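FYVE, RhoGEF and PH domain-containing protein 5 (Homo sapiens, PDB 3MPX) activates the small GTPase CDC42 by exchanging its bound GDP for GTP, and mediates CDC42 activation induced by VEGF. Local coordinates at residues Q42-D47 with R149-S154; G132-N137 with P142-A147. One frame throughout, in Å; residues are numbered along the deposited sequence.

Interaction 1. Residues Q42-D47 with R149-S154; sequences QHLNLD and REFEQS
Both Leu44 and Phe151 hold CG anti to the backbone N (chi1 -169° and 165°), and these torsions bring CD1 of one and the ring of the other together where helix 21-59 meets the last turn of helix 142-152. Leu44 CD1 settles at the far end of the phenylalanine ring, 3.6 Å from Phe151 CZ and almost as near to CE1. The methyl comes at the ring obliquely, touching these two carbons. One turn further on, the backbone of Asp47 takes the other end of the same side chain. Its carbonyl oxygen lies 3.4 Å from Phe151 CB, while Asp47 CB stands 4.2 Å from Phe151 CD1. Between the two segments the backbones come nearest here, the CA atoms of Asp47 and Phe151 being 5.6 Å apart.

Phenylalanine suits this place because it is long enough to span from the Asp47 backbone to Leu44 and broad enough to have other neighbours at the same time. Its ring meets that of Phe48 with the planes at about 50° and makes a cation-pi contact with Arg165, and the side chain also touches Ala162. Leu44, also buried, reaches Leu166 and Val169 on helix 162-184, so three helices of the DH domain converge on this point. Asp47, by contrast, is partly exposed, a fitting place for a carboxylate. Between the two segments the attraction is dispersive and hydrophobic: it depends on shape and burial, with the cation of Arg165 probably adding an electrostatic hold on the ring.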
loop_
_atom_site.group_PDB
_atom_site.type_symbol
_atom_site.label_atom_id
_atom_site.label_comp_id
_atom_site.label_asym_id
_atom_site.label_seq_id
_atom_site.Cartn_x
_atom_site.Cartn_y
_atom_site.Cartn_z
ATOM N N GLN A 42 -14.046 -8.884 -7.128
ATOM C CA GLN A 42 -14.960 -9.719 -7.906
ATOM C C GLN A 42 -14.242 -11.011 -8.277
ATOM O O GLN A 42 -14.629 -12.073 -7.791
ATOM C CB GLN A 42 -15.406 -8.954 -9.173
ATOM C CG GLN A 42 -16.537 -9.589 -9.979
ATOM C CD GLN A 42 -17.901 -9.114 -9.543
ATOM O OE1 GLN A 42 -18.845 -9.913 -9.403
ATOM N NE2 GLN A 42 -18.051 -7.801 -9.331
ATOM N N HIS A 43 -13.157 -10.895 -9.078
ATOM C CA HIS A 43 -12.310 -11.981 -9.604
ATOM C C HIS A 43 -11.575 -12.737 -8.518
ATOM O O HIS A 43 -11.239 -13.910 -8.705
ATOM C CB HIS A 43 -11.337 -11.441 -10.664
ATOM C CG HIS A 43 -12.070 -10.927 -11.874
ATOM N ND1 HIS A 43 -12.143 -9.566 -12.155
ATOM C CD2 HIS A 43 -12.839 -11.600 -12.768
ATOM C CE1 HIS A 43 -12.907 -9.461 -13.231
ATOM N NE2 HIS A 43 -13.353 -10.656 -13.635
ATOM N N LEU A 44 -11.370 -12.088 -7.361
ATOM C CA LEU A 44 -10.790 -12.724 -6.204
ATOM C C LEU A 44 -11.816 -13.719 -5.654
ATOM O O LEU A 44 -11.472 -14.860 -5.368
ATOM C CB LEU A 44 -10.451 -11.674 -5.150
ATOM C CG LEU A 44 -9.600 -12.165 -3.972
ATOM C CD1 LEU A 44 -8.207 -12.603 -4.417
ATOM C CD2 LEU A 44 -9.489 -11.104 -2.946
ATOM N N ASN A 45 -13.085 -13.300 -5.554
ATOM C CA ASN A 45 -14.159 -14.132 -5.026
ATOM C C ASN A 45 -14.513 -15.299 -5.941
ATOM O O ASN A 45 -14.857 -16.376 -5.451
ATOM C CB ASN A 45 -15.371 -13.281 -4.736
ATOM C CG ASN A 45 -15.314 -12.737 -3.353
ATOM O OD1 ASN A 45 -15.727 -13.397 -2.402
ATOM N ND2 ASN A 45 -14.696 -11.580 -3.194
ATOM N N LEU A 46 -14.398 -15.100 -7.251
ATOM C CA LEU A 46 -14.690 -16.141 -8.220
ATOM C C LEU A 46 -13.527 -17.116 -8.324
ATOM O O LEU A 46 -13.748 -18.320 -8.238
ATOM C CB LEU A 46 -15.010 -15.531 -9.605
ATOM C CG LEU A 46 -15.466 -16.502 -10.715
ATOM C CD1 LEU A 46 -16.943 -16.883 -10.563
ATOM C CD2 LEU A 46 -15.273 -15.891 -12.097
ATOM N N ASP A 47 -12.299 -16.605 -8.496
ATOM C CA ASP A 47 -11.121 -17.428 -8.751
ATOM C C ASP A 47 -10.341 -17.858 -7.503
ATOM O O ASP A 47 -9.566 -18.821 -7.575
ATOM C CB ASP A 47 -10.195 -16.712 -9.753
ATOM C CG ASP A 47 -10.902 -16.139 -10.985
ATOM O OD1 ASP A 47 -12.065 -16.547 -11.261
ATOM O OD2 ASP A 47 -10.302 -15.270 -11.666
ATOM N N ARG A 149 -3.038 -23.015 -7.318
ATOM C CA ARG A 149 -2.330 -22.902 -8.613
ATOM C C ARG A 149 -3.232 -22.148 -9.590
ATOM O O ARG A 149 -2.876 -21.036 -9.987
ATOM C CB ARG A 149 -2.003 -24.287 -9.214
ATOM C CG ARG A 149 -0.812 -25.009 -8.591
ATOM C CD ARG A 149 -0.263 -26.124 -9.469
ATOM N NE ARG A 149 -1.273 -27.093 -9.904
ATOM C CZ ARG A 149 -1.673 -28.151 -9.199
ATOM N NH1 ARG A 149 -1.180 -28.377 -7.984
ATOM N NH2 ARG A 149 -2.582 -28.983 -9.698
ATOM N N GLU A 150 -4.443 -22.716 -9.889
ATOM C CA GLU A 150 -5.492 -22.157 -10.764
ATOM C C GLU A 150 -5.746 -20.654 -10.528
ATOM O O GLU A 150 -6.101 -19.936 -11.464
ATOM C CB GLU A 150 -6.812 -22.932 -10.598
ATOM N N PHE A 151 -5.573 -20.188 -9.282
ATOM C CA PHE A 151 -5.732 -18.789 -8.942
ATOM C C PHE A 151 -4.447 -18.047 -9.249
ATOM O O PHE A 151 -4.512 -17.074 -10.000
ATOM C CB PHE A 151 -6.154 -18.601 -7.478
ATOM C CG PHE A 151 -5.994 -17.189 -6.958
ATOM C CD1 PHE A 151 -6.778 -16.150 -7.458
ATOM C CD2 PHE A 151 -5.066 -16.899 -5.965
ATOM C CE1 PHE A 151 -6.632 -14.851 -6.972
ATOM C CE2 PHE A 151 -4.926 -15.599 -5.476
ATOM C CZ PHE A 151 -5.703 -14.587 -5.987
ATOM N N GLU A 152 -3.279 -18.505 -8.691
ATOM C CA GLU A 152 -1.922 -17.924 -8.882
ATOM C C GLU A 152 -1.559 -17.735 -10.387
ATOM O O GLU A 152 -0.606 -17.029 -10.731
ATOM C CB GLU A 152 -0.859 -18.769 -8.165
ATOM C CG GLU A 152 -0.905 -18.632 -6.651
ATOM C CD GLU A 152 0.108 -19.439 -5.855
ATOM O OE1 GLU A 152 0.382 -20.604 -6.223
ATOM O OE2 GLU A 152 0.567 -18.930 -4.808
ATOM N N GLN A 153 -2.367 -18.358 -11.258
ATOM C CA GLN A 153 -2.341 -18.311 -12.709
ATOM C C GLN A 153 -2.776 -16.903 -13.178
ATOM O O GLN A 153 -2.154 -16.355 -14.095
ATOM C CB GLN A 153 -3.337 -19.365 -13.232
ATOM C CG GLN A 153 -3.292 -19.630 -14.721
ATOM C CD GLN A 153 -4.535 -20.361 -15.148
ATOM O OE1 GLN A 153 -5.615 -19.765 -15.300
ATOM N NE2 GLN A 153 -4.419 -21.671 -15.336
ATOM N N SER A 154 -3.842 -16.335 -12.525
ATOM C CA SER A 154 -4.546 -15.052 -12.738
ATOM C C SER A 154 -5.556 -15.184 -13.869
ATOM O O SER A 154 -6.341 -16.134 -13.866
ATOM C CB SER A 154 -3.599 -13.863 -12.946
ATOM O OG SER A 154 -2.997 -13.796 -14.228
#

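Interaction 2. Residues G132-N137 with P142-A147; sequences GLLSEN and PRLAAA
On the helix that presents Leu134 and Asn137 to Leu144, the carbonyl oxygen of Gly132 takes two donors: Glu136 N at 3.0 Å, the regular helical bond, and Ser135 OG at 3.3 Å, a weak one. The serine hydroxyl thus turns back onto its own helix; its CB leaves the backbone away from residues 142-147. One residue on, Asn137 N bonds to Leu133 O at 3.0 Å and continues the helix towards its end.

Across the contact everything converges on Leu144, whose CB is directed towards residues 132-137. Its CD2 methyl fits between two residues, lying 3.6 Å from Asn137 CB and 3.8 Å from Leu134 CD1; the same methyl also rests near the Leu134 carbonyl oxygen. Leu134 CG stands anti to its own N (chi1 -172°), which reaches CD1 across to the neighbouring helix, where it meets CD2, CG and CD1 of Leu144. The leucines are angled across each other, methyl against methyl.

In the helical DH domain this is the packing of consecutive helices, 117-138 and 142-152, just beyond the short connection between them. Leu144 lies in the first turn of the second helix, where its N is bound by Ser141 OG. Branched leucines suit the buried faces, while Asn137, partly exposed, touches Leu144 through its CB methylene alone, a place that tolerates a polar residue; its side chain also touches Ala68 of helix 66-98. Cut back to an alanine, position Leu144 would probably leave Leu134 CD1 and Asn137 CB without their methyl partner and lose the packing on Val52 and Met59 of helix 21-59. Leu134 reaches that long helix too, at Phe48, and Leu72 of helix 66-98, whereas Arg143 forms a salt bridge through NE with Asp58 OD2.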
loop_
_atom_site.group_PDB
_atom_site.type_symbol
_atom_site.label_atom_id
_atom_site.label_comp_id
_atom_site.label_asym_id
_atom_site.label_seq_id
_atom_site.Cartn_x
_atom_site.Cartn_y
_atom_site.Cartn_z
ATOM N N GLY A 132 -1.016 -18.449 5.880
ATOM C CA GLY A 132 0.123 -19.312 6.176
ATOM C C GLY A 132 -0.325 -20.758 6.102
ATOM O O GLY A 132 0.346 -21.610 5.505
ATOM N N LEU A 133 -1.519 -21.001 6.674
ATOM C CA LEU A 133 -2.259 -22.251 6.711
ATOM C C LEU A 133 -2.556 -22.724 5.281
ATOM O O LEU A 133 -2.614 -23.919 5.042
ATOM C CB LEU A 133 -3.586 -21.961 7.433
ATOM C CG LEU A 133 -4.129 -22.925 8.494
ATOM C CD1 LEU A 133 -3.112 -23.202 9.609
ATOM C CD2 LEU A 133 -5.353 -22.328 9.127
ATOM N N LEU A 134 -2.734 -21.784 4.339
ATOM C CA LEU A 134 -3.026 -22.056 2.937
ATOM C C LEU A 134 -1.808 -22.632 2.220
ATOM O O LEU A 134 -1.898 -23.745 1.723
ATOM C CB LEU A 134 -3.533 -20.772 2.249
ATOM C CG LEU A 134 -4.074 -20.866 0.822
ATOM C CD1 LEU A 134 -5.189 -21.872 0.709
ATOM C CD2 LEU A 134 -4.560 -19.538 0.382
ATOM N N SER A 135 -0.669 -21.913 2.187
ATOM C CA SER A 135 0.535 -22.433 1.521
ATOM C C SER A 135 1.037 -23.711 2.192
ATOM O O SER A 135 1.455 -24.629 1.484
ATOM C CB SER A 135 1.641 -21.383 1.434
ATOM O OG SER A 135 1.853 -20.721 2.667
ATOM N N GLU A 136 0.933 -23.795 3.538
ATOM C CA GLU A 136 1.330 -24.982 4.294
ATOM C C GLU A 136 0.483 -26.161 3.875
ATOM O O GLU A 136 1.043 -27.193 3.507
ATOM C CB GLU A 136 1.207 -24.765 5.812
ATOM N N ASN A 137 -0.857 -25.993 3.865
ATOM C CA ASN A 137 -1.800 -27.051 3.522
ATOM C C ASN A 137 -1.792 -27.412 2.029
ATOM O O ASN A 137 -2.351 -28.443 1.656
ATOM C CB ASN A 137 -3.215 -26.707 4.000
ATOM C CG ASN A 137 -3.550 -27.205 5.395
ATOM O OD1 ASN A 137 -2.958 -26.787 6.406
ATOM N ND2 ASN A 137 -4.560 -28.070 5.480
ATOM N N PRO A 142 -3.192 -32.175 -2.721
ATOM C CA PRO A 142 -3.328 -31.971 -4.174
ATOM C C PRO A 142 -4.538 -31.112 -4.576
ATOM O O PRO A 142 -4.365 -30.203 -5.366
ATOM C CB PRO A 142 -3.421 -33.403 -4.715
ATOM C CG PRO A 142 -2.629 -34.212 -3.750
ATOM C CD PRO A 142 -2.925 -33.597 -2.409
ATOM N N ARG A 143 -5.721 -31.351 -3.990
ATOM C CA ARG A 143 -6.959 -30.593 -4.236
ATOM C C ARG A 143 -6.809 -29.087 -3.881
ATOM O O ARG A 143 -7.223 -28.232 -4.671
ATOM C CB ARG A 143 -8.126 -31.230 -3.448
ATOM C CG ARG A 143 -9.515 -30.695 -3.768
ATOM C CD ARG A 143 -10.018 -31.116 -5.139
ATOM N NE ARG A 143 -11.001 -30.179 -5.678
ATOM C CZ ARG A 143 -10.700 -28.982 -6.178
ATOM N NH1 ARG A 143 -9.448 -28.548 -6.171
ATOM N NH2 ARG A 143 -11.657 -28.191 -6.642
ATOM N N LEU A 144 -6.250 -28.767 -2.692
ATOM C CA LEU A 144 -6.051 -27.375 -2.316
ATOM C C LEU A 144 -4.944 -26.762 -3.198
ATOM O O LEU A 144 -5.097 -25.617 -3.657
ATOM C CB LEU A 144 -5.734 -27.217 -0.820
ATOM C CG LEU A 144 -5.805 -25.776 -0.267
ATOM C CD1 LEU A 144 -7.222 -25.324 -0.087
ATOM C CD2 LEU A 144 -5.072 -25.658 1.052
ATOM N N ALA A 145 -3.872 -27.547 -3.497
ATOM C CA ALA A 145 -2.803 -27.084 -4.368
ATOM C C ALA A 145 -3.359 -26.747 -5.750
ATOM O O ALA A 145 -3.092 -25.663 -6.244
ATOM C CB ALA A 145 -1.701 -28.114 -4.461
ATOM N N ALA A 146 -4.231 -27.605 -6.299
ATOM C CA ALA A 146 -4.903 -27.432 -7.589
ATOM C C ALA A 146 -5.731 -26.159 -7.596
ATOM O O ALA A 146 -5.783 -25.501 -8.630
ATOM C CB ALA A 146 -5.796 -28.632 -7.889
ATOM N N ALA A 147 -6.375 -25.807 -6.453
ATOM C CA ALA A 147 -7.206 -24.606 -6.354
ATOM C C ALA A 147 -6.344 -23.354 -6.333
ATOM O O ALA A 147 -6.611 -22.427 -7.099
ATOM C CB ALA A 147 -8.097 -24.663 -5.122
#

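From the N terminus, the chain first lays down helix 21-59, which supplies residues 42-47, and then passes through helices 66-98 and 117-138. The end of the latter supplies 132-137, and a short connection leads into helix 142-152, where interaction 2 closes a small local loop. The same helix then leads into residues 149-154, and interaction 1 closes a much larger loop of about a hundred residues, mostly helical, that contains the smaller one whole. The two centres lie about 14 Å apart. Helix 142-152 is common to both: its start packs on the preceding helix and on helix 21-59, and its last turn meets helix 21-59 again further back along that helix, all within the DH domain.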